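Local coordinates for protein probable transcriptional regulator (Pseudomonas aeruginosa, PDB 2ESN) that probably regulates transcription as a LysR-family protein, binding DNA through a helix-turn-helix domain and sensing an unidentified small molecule through a periplasmic-binding-protein-like domain, at residues T102-A107 with R133-E138; T108-F113 with P234-A239; L155-E160 with Y278-Y283; V179-R184 with L250-H255. One frame throughout, in Å; residues are numbered along the deposited sequence.

Contact 1: T102-A107 with R133-E138; sequences TFVFAA and RLVNAE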
loop_
_atom_site.group_PDB
_atom_site.type_symbol
_atom_site.label_atom_id
_atom_site.label_comp_id
_atom_site.label_asym_id
_atom_site.label_seq_id
_atom_site.Cartn_x
_atom_site.Cartn_y
_atom_site.Cartn_z
ATOM N N THR C 102 5.526 18.221 -17.261
ATOM C CA THR C 102 6.463 17.899 -16.196
ATOM C C THR C 102 6.878 16.479 -16.507
ATOM O O THR C 102 6.031 15.610 -16.681
ATOM C CB THR C 102 5.787 18.022 -14.832
ATOM O OG1 THR C 102 5.315 19.358 -14.684
ATOM C CG2 THR C 102 6.721 17.733 -13.630
ATOM N N PHE C 103 8.187 16.283 -16.708
ATOM C CA PHE C 103 8.827 14.989 -16.736
ATOM C C PHE C 103 9.251 14.559 -15.331
ATOM O O PHE C 103 9.830 15.363 -14.574
ATOM C CB PHE C 103 10.008 14.993 -17.712
ATOM C CG PHE C 103 9.588 15.185 -19.131
ATOM C CD1 PHE C 103 9.337 16.470 -19.635
ATOM C CD2 PHE C 103 9.406 14.089 -19.948
ATOM C CE1 PHE C 103 8.891 16.678 -20.926
ATOM C CE2 PHE C 103 8.992 14.246 -21.238
ATOM C CZ PHE C 103 8.769 15.547 -21.766
ATOM N N VAL C 104 8.926 13.313 -14.979
ATOM C CA VAL C 104 9.184 12.787 -13.614
ATOM C C VAL C 104 10.267 11.729 -13.734
ATOM O O VAL C 104 10.132 10.800 -14.518
ATOM C CB VAL C 104 7.927 12.202 -12.909
ATOM C CG1 VAL C 104 8.269 11.645 -11.457
ATOM C CG2 VAL C 104 6.797 13.240 -12.847
ATOM N N PHE C 105 11.386 11.956 -13.044
ATOM C CA PHE C 105 12.500 11.030 -13.092
ATOM C C PHE C 105 12.733 10.493 -11.682
ATOM O O PHE C 105 12.565 11.218 -10.718
ATOM C CB PHE C 105 13.826 11.728 -13.527
ATOM C CG PHE C 105 13.907 12.121 -14.978
ATOM C CD1 PHE C 105 14.777 11.468 -15.815
ATOM C CD2 PHE C 105 13.195 13.210 -15.470
ATOM C CE1 PHE C 105 14.919 11.850 -17.181
ATOM C CE2 PHE C 105 13.366 13.650 -16.830
ATOM C CZ PHE C 105 14.212 12.928 -17.675
ATOM N N ALA C 106 13.125 9.221 -11.609
ATOM C CA ALA C 106 13.534 8.532 -10.400
ATOM C C ALA C 106 14.995 8.681 -10.475
ATOM O O ALA C 106 15.593 8.483 -11.531
ATOM C CB ALA C 106 13.221 7.056 -10.491
ATOM N N ALA C 107 15.609 9.053 -9.367
ATOM C CA ALA C 107 17.009 9.555 -9.502
ATOM C C ALA C 107 17.725 9.420 -8.202
ATOM O O ALA C 107 17.077 9.091 -7.173
ATOM C CB ALA C 107 16.994 11.023 -9.922
ATOM N N ARG C 133 10.582 16.913 -12.545
ATOM C CA ARG C 133 10.379 16.479 -11.135
ATOM C C ARG C 133 11.241 15.226 -10.858
ATOM O O ARG C 133 11.124 14.173 -11.530
ATOM C CB ARG C 133 8.917 16.207 -10.844
ATOM C CG ARG C 133 8.550 16.312 -9.380
ATOM C CD ARG C 133 7.834 15.077 -9.001
ATOM N NE ARG C 133 6.834 15.245 -7.956
ATOM C CZ ARG C 133 7.035 15.468 -6.662
ATOM N NH1 ARG C 133 8.259 15.635 -6.118
ATOM N NH2 ARG C 133 5.950 15.566 -5.886
ATOM N N LEU C 134 12.184 15.375 -9.947
ATOM C CA LEU C 134 13.051 14.218 -9.601
ATOM C C LEU C 134 12.656 13.711 -8.235
ATOM O O LEU C 134 12.442 14.496 -7.373
ATOM C CB LEU C 134 14.517 14.567 -9.590
ATOM C CG LEU C 134 15.237 14.371 -10.897
ATOM C CD1 LEU C 134 14.663 15.342 -11.928
ATOM C CD2 LEU C 134 16.731 14.610 -10.578
ATOM N N VAL C 135 12.534 12.396 -8.085
ATOM C CA VAL C 135 12.061 11.792 -6.844
ATOM C C VAL C 135 13.076 10.772 -6.381
ATOM O O VAL C 135 13.759 10.129 -7.210
ATOM C CB VAL C 135 10.624 11.119 -7.015
ATOM C CG1 VAL C 135 9.594 12.154 -7.414
ATOM C CG2 VAL C 135 10.621 9.967 -8.035
ATOM N N ASN C 136 13.202 10.619 -5.062
ATOM C CA ASN C 136 13.989 9.502 -4.501
ATOM C C ASN C 136 13.099 8.267 -4.573
ATOM O O ASN C 136 12.100 8.209 -3.894
ATOM C CB ASN C 136 14.309 9.732 -2.999
ATOM C CG ASN C 136 15.391 10.800 -2.761
ATOM O OD1 ASN C 136 16.354 10.962 -3.548
ATOM N ND2 ASN C 136 15.230 11.537 -1.651
ATOM N N ALA C 137 13.398 7.324 -5.436
ATOM C CA ALA C 137 12.607 6.116 -5.476
ATOM C C ALA C 137 13.199 5.031 -4.544
ATOM O O ALA C 137 14.423 5.028 -4.274
ATOM C CB ALA C 137 12.556 5.595 -6.904
ATOM N N GLU C 138 12.365 4.055 -4.139
ATOM C CA GLU C 138 12.813 3.031 -3.173
ATOM C C GLU C 138 13.780 2.025 -3.791
ATOM O O GLU C 138 14.583 1.417 -3.071
ATOM C CB GLU C 138 11.619 2.377 -2.448
ATOM C CG GLU C 138 10.697 3.414 -1.737
ATOM C CD GLU C 138 10.814 3.427 -0.184
ATOM O OE1 GLU C 138 11.245 2.402 0.412
ATOM O OE2 GLU C 138 10.466 4.461 0.458
HETATM O O HOH W 1 15.906 6.212 -7.552
#
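Leu134 rests its CD2 methyl on the CB of Ala107, 3.7 Å away, while its CG lies 4.0 Å from Phe105 CB. A branched leucine suits the place because it spans the CB atoms of Phe105 and Ala107, two residues apart on the neighbouring strand, and it also meets Ala112 and Leu116 of helix 109-126. The Phe105 ring swings off its own strand toward Met297 of helix 293-303. On the other face Val104 and Arg133 run alongside each other in the same direction, and Val135 follows, where a chi1 of -61° tucks CG2 in over its own backbone, 3.5 Å from Phe105 O. Further along, the small Ala106 and Ala137 meet CB to CB at 3.9 Å.

The backbones run parallel. Arg133 N gives to Phe103 O at 2.7 Å, and Phe105 N to Arg133 O at 2.7 Å; Val135 N to Phe105 O and Ala107 N to Val135 O continue the ladder. Arg133 also pairs in parallel with a strand of the second subunit, so the sheet continues across the interface. Two parallel strands joined through helix 109-126 form a classic beta-alpha-beta unit, here part of the LysR effector-binding domain.

Contact 2: T108-F113 with P234-A239; sequences TDYTAF and PTVLAA
The first turns of two helices, 109-126 and 236-244, come together here, with Asp109 CA 5.8 Å from Thr235 CA and Tyr110 CA 6.1 Å from Val236 CA. The two helices probably belong to the two different subdomains of the periplasmic-binding-protein-like fold, one following strand 102-107 and the other preceding strand 249-253. Thr108 and Thr235 occupy the N-cap positions. The Thr235 side chain makes no capping bond.

Asp109 carries the polar part of the contact. A chi1 of 89° folds the carboxylate back over its own helix start, from where it reaches the amides that open the other helix. OD1 accepts from Val236 N at 3.2 Å, on its syn side and 25° out of the carboxylate plane. OD2 accepts from Leu237 N, although the model crowds this oxygen and its position is less certain. An acidic residue suits the spot, since the amide-rich start of a helix probably stabilises its negative charge.

Apolar groups complete the junction. Val236 CG2 sits 3.8 Å from Tyr110 CB, and the Tyr110 hydroxyl is hydrogen-bonded to that of Tyr278. Leu237 crosses Phe113 at about a right angle, placing CD2 over one face of the ring and CD1 4.1 Å from Phe113 CB. Phe241 of the second subunit meets the same ring edge-to-face. One water joins the two backbones, accepting from Asp109 N at 2.9 Å and donating to Pro234 O at 2.9 Å.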
loop_
_atom_site.group_PDB
_atom_site.type_symbol
_atom_site.label_atom_id
_atom_site.label_comp_id
_atom_site.label_asym_id
_atom_site.label_seq_id
_atom_site.Cartn_x
_atom_site.Cartn_y
_atom_site.Cartn_z
ATOM N N THR C 108 19.044 9.656 -8.243
ATOM C CA THR C 108 19.785 9.812 -7.001
ATOM C C THR C 108 20.397 11.243 -6.932
ATOM O O THR C 108 20.283 11.983 -7.896
ATOM C CB THR C 108 20.899 8.770 -6.905
ATOM O OG1 THR C 108 21.772 8.919 -8.019
ATOM C CG2 THR C 108 20.309 7.354 -6.879
ATOM N N ASP C 109 21.063 11.609 -5.829
ATOM C CA ASP C 109 21.795 12.857 -5.845
ATOM C C ASP C 109 22.868 12.815 -6.947
ATOM O O ASP C 109 23.051 13.775 -7.645
ATOM C CB ASP C 109 22.341 13.230 -4.456
ATOM C CG ASP C 109 23.716 12.667 -4.201
ATOM O OD1 ASP C 109 23.916 11.469 -4.520
ATOM O OD2 ASP C 109 24.583 13.442 -3.745
ATOM N N TYR C 110 23.534 11.695 -7.161
ATOM C CA TYR C 110 24.564 11.679 -8.196
ATOM C C TYR C 110 24.015 11.902 -9.595
ATOM O O TYR C 110 24.564 12.669 -10.343
ATOM C CB TYR C 110 25.478 10.438 -8.146
ATOM C CG TYR C 110 26.450 10.481 -9.273
ATOM C CD1 TYR C 110 27.294 11.542 -9.413
ATOM C CD2 TYR C 110 26.521 9.461 -10.212
ATOM C CE1 TYR C 110 28.203 11.648 -10.455
ATOM C CE2 TYR C 110 27.440 9.547 -11.264
ATOM C CZ TYR C 110 28.248 10.672 -11.386
ATOM O OH TYR C 110 29.133 10.850 -12.453
ATOM N N THR C 111 22.935 11.235 -9.961
ATOM C CA THR C 111 22.440 11.304 -11.316
ATOM C C THR C 111 21.714 12.654 -11.526
ATOM O O THR C 111 21.726 13.208 -12.609
ATOM C CB THR C 111 21.541 10.057 -11.686
ATOM O OG1 THR C 111 20.490 9.897 -10.717
ATOM C CG2 THR C 111 22.360 8.735 -11.802
ATOM N N ALA C 112 21.091 13.183 -10.501
ATOM C CA ALA C 112 20.544 14.550 -10.593
ATOM C C ALA C 112 21.679 15.556 -10.875
ATOM O O ALA C 112 21.583 16.419 -11.766
ATOM C CB ALA C 112 19.779 14.906 -9.294
ATOM N N PHE C 113 22.772 15.409 -10.127
ATOM C CA PHE C 113 23.942 16.224 -10.354
ATOM C C PHE C 113 24.509 16.099 -11.748
ATOM O O PHE C 113 24.936 17.131 -12.336
ATOM C CB PHE C 113 25.030 15.901 -9.288
ATOM C CG PHE C 113 26.445 16.276 -9.720
ATOM C CD1 PHE C 113 26.943 17.555 -9.535
ATOM C CD2 PHE C 113 27.261 15.345 -10.332
ATOM C CE1 PHE C 113 28.259 17.856 -9.928
ATOM C CE2 PHE C 113 28.529 15.649 -10.743
ATOM C CZ PHE C 113 29.050 16.913 -10.521
ATOM N N PRO C 234 23.397 7.825 1.467
ATOM C CA PRO C 234 22.861 7.685 0.122
ATOM C C PRO C 234 23.374 8.759 -0.852
ATOM O O PRO C 234 23.140 8.645 -2.070
ATOM C CB PRO C 234 21.329 7.848 0.361
ATOM C CG PRO C 234 21.145 8.155 1.817
ATOM C CD PRO C 234 22.445 8.479 2.399
ATOM N N THR C 235 24.051 9.794 -0.337
ATOM C CA THR C 235 24.469 10.987 -1.107
ATOM C C THR C 235 25.991 10.949 -1.367
ATOM O O THR C 235 26.754 11.079 -0.400
ATOM C CB THR C 235 24.500 12.248 -0.189
ATOM O OG1 THR C 235 23.655 12.156 0.959
ATOM C CG2 THR C 235 24.453 13.518 -0.875
ATOM N N VAL C 236 26.414 10.919 -2.638
ATOM C CA VAL C 236 27.804 11.117 -3.078
ATOM C C VAL C 236 28.329 12.511 -2.727
ATOM O O VAL C 236 29.463 12.662 -2.242
ATOM C CB VAL C 236 27.950 10.909 -4.602
ATOM C CG1 VAL C 236 29.437 10.812 -5.017
ATOM C CG2 VAL C 236 27.381 9.653 -4.954
ATOM N N LEU C 237 27.492 13.546 -2.909
ATOM C CA LEU C 237 28.014 14.872 -2.773
ATOM C C LEU C 237 28.270 15.203 -1.310
ATOM O O LEU C 237 29.311 15.761 -1.006
ATOM C CB LEU C 237 27.150 15.928 -3.506
ATOM C CG LEU C 237 26.979 15.847 -5.027
ATOM C CD1 LEU C 237 26.080 17.062 -5.508
ATOM C CD2 LEU C 237 28.309 15.763 -5.797
ATOM N N ALA C 238 27.367 14.841 -0.407
ATOM C CA ALA C 238 27.688 14.988 1.006
ATOM C C ALA C 238 28.898 14.101 1.381
ATOM O O ALA C 238 29.667 14.479 2.248
ATOM C CB ALA C 238 26.492 14.684 1.886
ATOM N N ALA C 239 29.007 12.929 0.757
ATOM C CA ALA C 239 30.085 11.966 1.091
ATOM C C ALA C 239 31.457 12.548 0.774
ATOM O O ALA C 239 32.424 12.320 1.499
ATOM C CB ALA C 239 29.902 10.674 0.291
HETATM O O HOH W 2 20.981 9.745 -3.581
#

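Contact 3: L155-E160 with Y278-Y283; sequences LGYDEE and YVLRLY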
loop_
_atom_site.group_PDB
_atom_site.type_symbol
_atom_site.label_atom_id
_atom_site.label_comp_id
_atom_site.label_asym_id
_atom_site.label_seq_id
_atom_site.Cartn_x
_atom_site.Cartn_y
_atom_site.Cartn_z
ATOM N N LEU C 155 16.936 6.852 -13.640
ATOM C CA LEU C 155 18.355 7.054 -13.958
ATOM C C LEU C 155 19.207 6.126 -13.099
ATOM O O LEU C 155 18.854 5.856 -11.957
ATOM C CB LEU C 155 18.769 8.511 -13.632
ATOM C CG LEU C 155 17.965 9.659 -14.255
ATOM C CD1 LEU C 155 18.496 11.049 -13.807
ATOM C CD2 LEU C 155 18.045 9.559 -15.796
ATOM N N GLY C 156 20.334 5.663 -13.644
ATOM C CA GLY C 156 21.295 4.859 -12.868
ATOM C C GLY C 156 22.288 4.221 -13.822
ATOM O O GLY C 156 22.385 4.624 -14.963
ATOM N N TYR C 157 23.020 3.219 -13.365
ATOM C CA TYR C 157 23.878 2.413 -14.225
ATOM C C TYR C 157 23.660 0.897 -13.986
ATOM O O TYR C 157 23.088 0.500 -12.952
ATOM C CB TYR C 157 25.357 2.871 -14.152
ATOM C CG TYR C 157 26.188 2.606 -12.868
ATOM C CD1 TYR C 157 26.394 3.634 -11.910
ATOM C CD2 TYR C 157 26.852 1.363 -12.681
ATOM C CE1 TYR C 157 27.205 3.432 -10.760
ATOM C CE2 TYR C 157 27.689 1.136 -11.545
ATOM C CZ TYR C 157 27.848 2.168 -10.575
ATOM O OH TYR C 157 28.638 1.923 -9.447
ATOM N N ASP C 158 24.060 0.064 -14.955
ATOM C CA ASP C 158 23.880 -1.406 -14.808
ATOM C C ASP C 158 25.097 -1.921 -14.124
ATOM O O ASP C 158 26.208 -1.646 -14.558
ATOM C CB ASP C 158 23.738 -2.187 -16.146
ATOM C CG ASP C 158 22.568 -1.699 -17.039
ATOM O OD1 ASP C 158 21.462 -1.364 -16.534
ATOM O OD2 ASP C 158 22.788 -1.683 -18.272
ATOM N N GLU C 159 24.883 -2.669 -13.057
ATOM C CA GLU C 159 25.957 -3.432 -12.437
ATOM C C GLU C 159 26.215 -4.746 -13.201
ATOM O O GLU C 159 25.482 -5.725 -13.081
ATOM C CB GLU C 159 25.685 -3.661 -10.948
ATOM C CG GLU C 159 26.892 -4.124 -10.144
ATOM C CD GLU C 159 26.562 -4.323 -8.647
ATOM O OE1 GLU C 159 25.609 -3.668 -8.138
ATOM O OE2 GLU C 159 27.269 -5.125 -7.987
ATOM N N GLU C 160 27.221 -4.683 -14.063
ATOM C CA GLU C 160 27.985 -5.832 -14.570
ATOM C C GLU C 160 27.280 -7.072 -15.158
ATOM O O GLU C 160 27.004 -8.018 -14.418
ATOM C CB GLU C 160 28.941 -6.300 -13.465
ATOM C CG GLU C 160 28.243 -7.139 -12.373
ATOM C CD GLU C 160 29.213 -7.885 -11.501
ATOM O OE1 GLU C 160 30.293 -7.308 -11.248
ATOM O OE2 GLU C 160 28.897 -9.034 -11.074
ATOM N N TYR C 278 31.727 2.902 -15.480
ATOM C CA TYR C 278 30.281 2.824 -15.416
ATOM C C TYR C 278 29.703 3.612 -16.575
ATOM O O TYR C 278 30.356 4.512 -17.173
ATOM C CB TYR C 278 29.752 3.304 -14.055
ATOM C CG TYR C 278 29.950 4.778 -13.791
ATOM C CD1 TYR C 278 31.119 5.255 -13.173
ATOM C CD2 TYR C 278 28.965 5.708 -14.156
ATOM C CE1 TYR C 278 31.285 6.640 -12.909
ATOM C CE2 TYR C 278 29.117 7.081 -13.904
ATOM C CZ TYR C 278 30.290 7.559 -13.297
ATOM O OH TYR C 278 30.435 8.925 -13.073
ATOM N N VAL C 279 28.485 3.253 -16.929
ATOM C CA VAL C 279 27.776 3.959 -17.962
ATOM C C VAL C 279 26.436 4.290 -17.361
ATOM O O VAL C 279 25.718 3.356 -16.950
ATOM C CB VAL C 279 27.630 3.092 -19.261
ATOM C CG1 VAL C 279 26.847 3.840 -20.321
ATOM C CG2 VAL C 279 29.012 2.762 -19.801
ATOM N N LEU C 280 26.131 5.592 -17.247
ATOM C CA LEU C 280 24.847 6.034 -16.656
ATOM C C LEU C 280 23.778 5.913 -17.736
ATOM O O LEU C 280 24.056 6.142 -18.900
ATOM C CB LEU C 280 24.895 7.490 -16.158
ATOM C CG LEU C 280 25.799 7.826 -14.959
ATOM C CD1 LEU C 280 25.519 9.256 -14.525
ATOM C CD2 LEU C 280 25.546 6.884 -13.776
ATOM N N ARG C 281 22.573 5.546 -17.359
ATOM C CA ARG C 281 21.565 5.324 -18.366
ATOM C C ARG C 281 20.210 5.822 -17.998
ATOM O O ARG C 281 19.905 6.164 -16.860
ATOM C CB ARG C 281 21.521 3.857 -18.856
ATOM C CG ARG C 281 21.768 2.855 -17.808
ATOM C CD ARG C 281 22.583 1.713 -18.363
ATOM N NE ARG C 281 21.921 1.093 -19.486
ATOM C CZ ARG C 281 22.462 0.155 -20.255
ATOM N NH1 ARG C 281 23.711 -0.268 -20.008
ATOM N NH2 ARG C 281 21.750 -0.364 -21.257
ATOM N N LEU C 282 19.414 5.930 -19.044
ATOM C CA LEU C 282 18.080 6.448 -18.922
ATOM C C LEU C 282 17.205 5.233 -19.175
ATOM O O LEU C 282 17.249 4.654 -20.250
ATOM C CB LEU C 282 17.896 7.533 -19.987
ATOM C CG LEU C 282 16.496 8.108 -20.092
ATOM C CD1 LEU C 282 16.223 8.944 -18.827
ATOM C CD2 LEU C 282 16.277 8.914 -21.430
ATOM N N TYR C 283 16.434 4.842 -18.174
ATOM C CA TYR C 283 15.505 3.742 -18.305
ATOM C C TYR C 283 14.050 4.197 -18.486
ATOM O O TYR C 283 13.599 5.164 -17.853
ATOM C CB TYR C 283 15.548 2.851 -17.087
ATOM C CG TYR C 283 16.907 2.370 -16.675
ATOM C CD1 TYR C 283 17.650 3.084 -15.718
ATOM C CD2 TYR C 283 17.428 1.158 -17.158
ATOM C CE1 TYR C 283 18.870 2.655 -15.290
ATOM C CE2 TYR C 283 18.682 0.708 -16.726
ATOM C CZ TYR C 283 19.396 1.469 -15.782
ATOM O OH TYR C 283 20.646 1.064 -15.329
HETATM O O HOH W 3 27.963 0.472 -16.204
HETATM O O HOH W 4 25.542 0.732 -17.164
#
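Asp158 uses its two carboxylate oxygens on different partners from strand 278-283. OD1 accepts the hydroxyl proton of Tyr283 at 2.8 Å, from a direction 48° out of the carboxylate plane, while OD2 forms a salt bridge over one face of the Arg281 guanidinium; that second approach is modelled too tightly for its exact length to be trusted. Outside the pair, Asp172 makes a further salt bridge to Arg281 NE, and Lys140 bonds to the hydroxyl of Tyr283, so Arg281 and the Tyr283 hydroxyl each have a second polar partner.

Between the backbones Arg281 N reaches Gly156 O at 2.6 Å, and Gly156 N returns a longer bond of 3.3 Å to Arg281 O. Lacking a side chain, Gly156 lets the edge of the Tyr283 ring come within 3.7 Å of its N, at CE1. Where the strands part, two waters take over, one linking Asp158 O with Val279 N and the other Asp158 N with Val279 O.

Farther out, Tyr278 CB sits over the centre of the Tyr157 ring, a CH-pi contact 3.7 Å from the centroid, while Leu280 CD2 lies at that ring's edge. Leu155 CD2 and Leu282 CD1 close the other end at 3.6 Å. Antiparallel pairing of the late strand 278-285 with a strand of an otherwise parallel set is consistent with the crossover strands that connect the two subdomains of LysR effector domains.

Contact 4: V179-R184 with L250-H255; sequences VVVARR and LTAPRH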
loop_
_atom_site.group_PDB
_atom_site.type_symbol
_atom_site.label_atom_id
_atom_site.label_comp_id
_atom_site.label_asym_id
_atom_site.label_seq_id
_atom_site.Cartn_x
_atom_site.Cartn_y
_atom_site.Cartn_z
ATOM N N VAL C 179 37.071 6.747 -8.807
ATOM C CA VAL C 179 38.362 7.045 -8.282
ATOM C C VAL C 179 38.255 6.982 -6.751
ATOM O O VAL C 179 37.170 6.903 -6.245
ATOM C CB VAL C 179 38.886 8.433 -8.755
ATOM C CG1 VAL C 179 39.171 8.429 -10.245
ATOM C CG2 VAL C 179 37.924 9.614 -8.346
ATOM N N VAL C 180 39.403 6.953 -6.067
ATOM C CA VAL C 180 39.555 6.938 -4.612
ATOM C C VAL C 180 39.886 8.383 -4.275
ATOM O O VAL C 180 40.767 8.991 -4.890
ATOM C CB VAL C 180 40.688 5.984 -4.151
ATOM C CG1 VAL C 180 40.910 6.075 -2.622
ATOM C CG2 VAL C 180 40.298 4.537 -4.508
ATOM N N VAL C 181 39.139 8.893 -3.297
ATOM C CA VAL C 181 39.198 10.228 -2.841
ATOM C C VAL C 181 39.624 10.182 -1.385
ATOM O O VAL C 181 39.163 9.317 -0.655
ATOM C CB VAL C 181 37.733 10.801 -2.951
ATOM C CG1 VAL C 181 37.575 12.029 -2.158
ATOM C CG2 VAL C 181 37.301 10.963 -4.461
ATOM N N ALA C 182 40.542 11.079 -0.983
ATOM C CA ALA C 182 40.914 11.302 0.427
ATOM C C ALA C 182 40.994 12.776 0.631
ATOM O O ALA C 182 41.111 13.499 -0.338
ATOM C CB ALA C 182 42.266 10.723 0.709
ATOM N N ARG C 183 40.955 13.226 1.895
ATOM C CA ARG C 183 41.318 14.603 2.177
ATOM C C ARG C 183 42.687 14.887 1.518
ATOM O O ARG C 183 43.551 13.965 1.351
ATOM C CB ARG C 183 41.341 14.893 3.678
ATOM C CG ARG C 183 42.379 14.098 4.524
ATOM C CD ARG C 183 42.877 15.029 5.601
ATOM N NE ARG C 183 41.838 15.364 6.531
ATOM C CZ ARG C 183 41.412 16.561 6.917
ATOM N NH1 ARG C 183 40.446 16.566 7.817
ATOM N NH2 ARG C 183 41.889 17.703 6.444
ATOM N N ARG C 184 42.877 16.130 1.090
ATOM C CA ARG C 184 44.064 16.512 0.364
ATOM C C ARG C 184 45.351 16.198 1.145
ATOM O O ARG C 184 46.325 15.699 0.584
ATOM C CB ARG C 184 44.047 18.021 0.079
ATOM C CG ARG C 184 45.206 18.373 -0.920
ATOM C CD ARG C 184 45.062 19.769 -1.507
ATOM N NE ARG C 184 44.045 19.703 -2.557
ATOM C CZ ARG C 184 42.901 20.384 -2.606
ATOM N NH1 ARG C 184 42.589 21.302 -1.664
ATOM N NH2 ARG C 184 42.086 20.130 -3.635
ATOM N N LEU C 250 36.889 7.331 0.142
ATOM C CA LEU C 250 35.627 7.210 -0.532
ATOM C C LEU C 250 35.936 6.810 -1.952
ATOM O O LEU C 250 36.811 7.394 -2.571
ATOM C CB LEU C 250 34.835 8.537 -0.494
ATOM C CG LEU C 250 33.646 8.682 -1.488
ATOM C CD1 LEU C 250 32.440 7.805 -1.042
ATOM C CD2 LEU C 250 33.194 10.154 -1.603
ATOM N N THR C 251 35.231 5.826 -2.484
ATOM C CA THR C 251 35.488 5.393 -3.889
ATOM C C THR C 251 34.238 5.824 -4.688
ATOM O O THR C 251 33.145 5.292 -4.451
ATOM C CB THR C 251 35.737 3.867 -3.971
ATOM O OG1 THR C 251 36.679 3.488 -2.918
ATOM C CG2 THR C 251 36.199 3.475 -5.426
ATOM N N ALA C 252 34.405 6.833 -5.554
ATOM C CA ALA C 252 33.289 7.665 -6.023
ATOM C C ALA C 252 33.452 7.909 -7.508
ATOM O O ALA C 252 34.563 7.909 -8.001
ATOM C CB ALA C 252 33.339 9.070 -5.361
ATOM N N PRO C 253 32.345 8.217 -8.190
ATOM C CA PRO C 253 32.430 8.715 -9.525
ATOM C C PRO C 253 33.354 9.912 -9.656
ATOM O O PRO C 253 33.220 10.921 -8.909
ATOM C CB PRO C 253 30.981 9.106 -9.866
ATOM C CG PRO C 253 30.106 8.242 -8.883
ATOM C CD PRO C 253 30.958 8.115 -7.669
ATOM N N ARG C 254 34.243 9.812 -10.644
ATOM C CA ARG C 254 35.205 10.869 -10.970
ATOM C C ARG C 254 34.568 12.225 -11.360
ATOM O O ARG C 254 34.988 13.309 -10.908
ATOM C CB ARG C 254 36.220 10.368 -12.000
ATOM C CG ARG C 254 37.390 11.375 -12.252
ATOM C CD ARG C 254 38.232 10.895 -13.441
ATOM N NE ARG C 254 39.390 11.772 -13.743
ATOM C CZ ARG C 254 39.434 12.790 -14.645
ATOM N NH1 ARG C 254 40.550 13.484 -14.817
ATOM N NH2 ARG C 254 38.377 13.172 -15.363
ATOM N N HIS C 255 33.493 12.180 -12.131
ATOM C CA HIS C 255 32.828 13.399 -12.515
ATOM C C HIS C 255 32.432 14.172 -11.276
ATOM O O HIS C 255 32.581 15.369 -11.261
ATOM C CB HIS C 255 31.548 13.049 -13.317
ATOM C CG HIS C 255 30.865 14.243 -13.949
ATOM N ND1 HIS C 255 31.491 15.072 -14.863
ATOM C CD2 HIS C 255 29.594 14.700 -13.837
ATOM C CE1 HIS C 255 30.638 15.993 -15.270
ATOM N NE2 HIS C 255 29.485 15.798 -14.649
#
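Val179 and Arg254 cross at a slant, the valine laying CG1 against the aliphatic part of the arginine, 3.9 Å from its CB and 4.1 Å from its CD. The Arg254 chain is stretched out from CG to NE, with chi1 at -172° setting CG anti to the backbone N, so its methylenes run past the valine. The long hydrocarbon stem suits an apolar neighbour, while the guanidinium ends close to two like charges, Arg177 and Arg258.

On the same face Val181 stands against Leu250, CB to CB at 4.4 Å, and its CG2 meets Ala252 CB. Bulky Leu250 and small Ala252 flank it, and Leu240 of helix 236-244 covers both Val181 and Leu250. Over the opposite face Val180 CG2 comes 4.1 Å from Thr251 OG1. That hydroxyl is bonded to the hydroxyl of Tyr198, which satisfies a polar atom in a buried position, while the Thr251 CG2 methyl approaches Val179 O.

Four backbone bonds set the register that brings these side chains together. Val179 and Ala252 exchange two, each 2.9 Å between N and O; Val181 N meets Leu250 O at 2.9 Å and Leu250 N meets Val181 O at 3.1 Å. Pro253 then occupies the N-cap position of helix 254-264. Beta-branched residues suit such twisted strands, and a sheet covered by helix 236-244 is consistent with the second subdomain of the LysR effector-binding fold.

In the fold
All four contacts belong to the LysR substrate-binding domain. Contacts 1 and 3 are neighbours in one sheet, where Ala106 O lies 3.0 Å from Leu155 N, a probable hydrogen bond, and their centres are 15 Å apart. Contact 2 stands between contacts 1 and 4: Leu134 CD2 approaches Ala112 CB at 3.3 Å on one side, and Phe113 CE2 meets His255 CD2 at 3.4 Å on the other. Tyr110 and Tyr278 join contacts 2 and 3 through their hydroxyls. Contacts 1 and 4, with centres about 26 Å apart, do not touch. As in relatives, an effector would probably lodge in the cleft between the subdomains, which contact 2 appears to bridge.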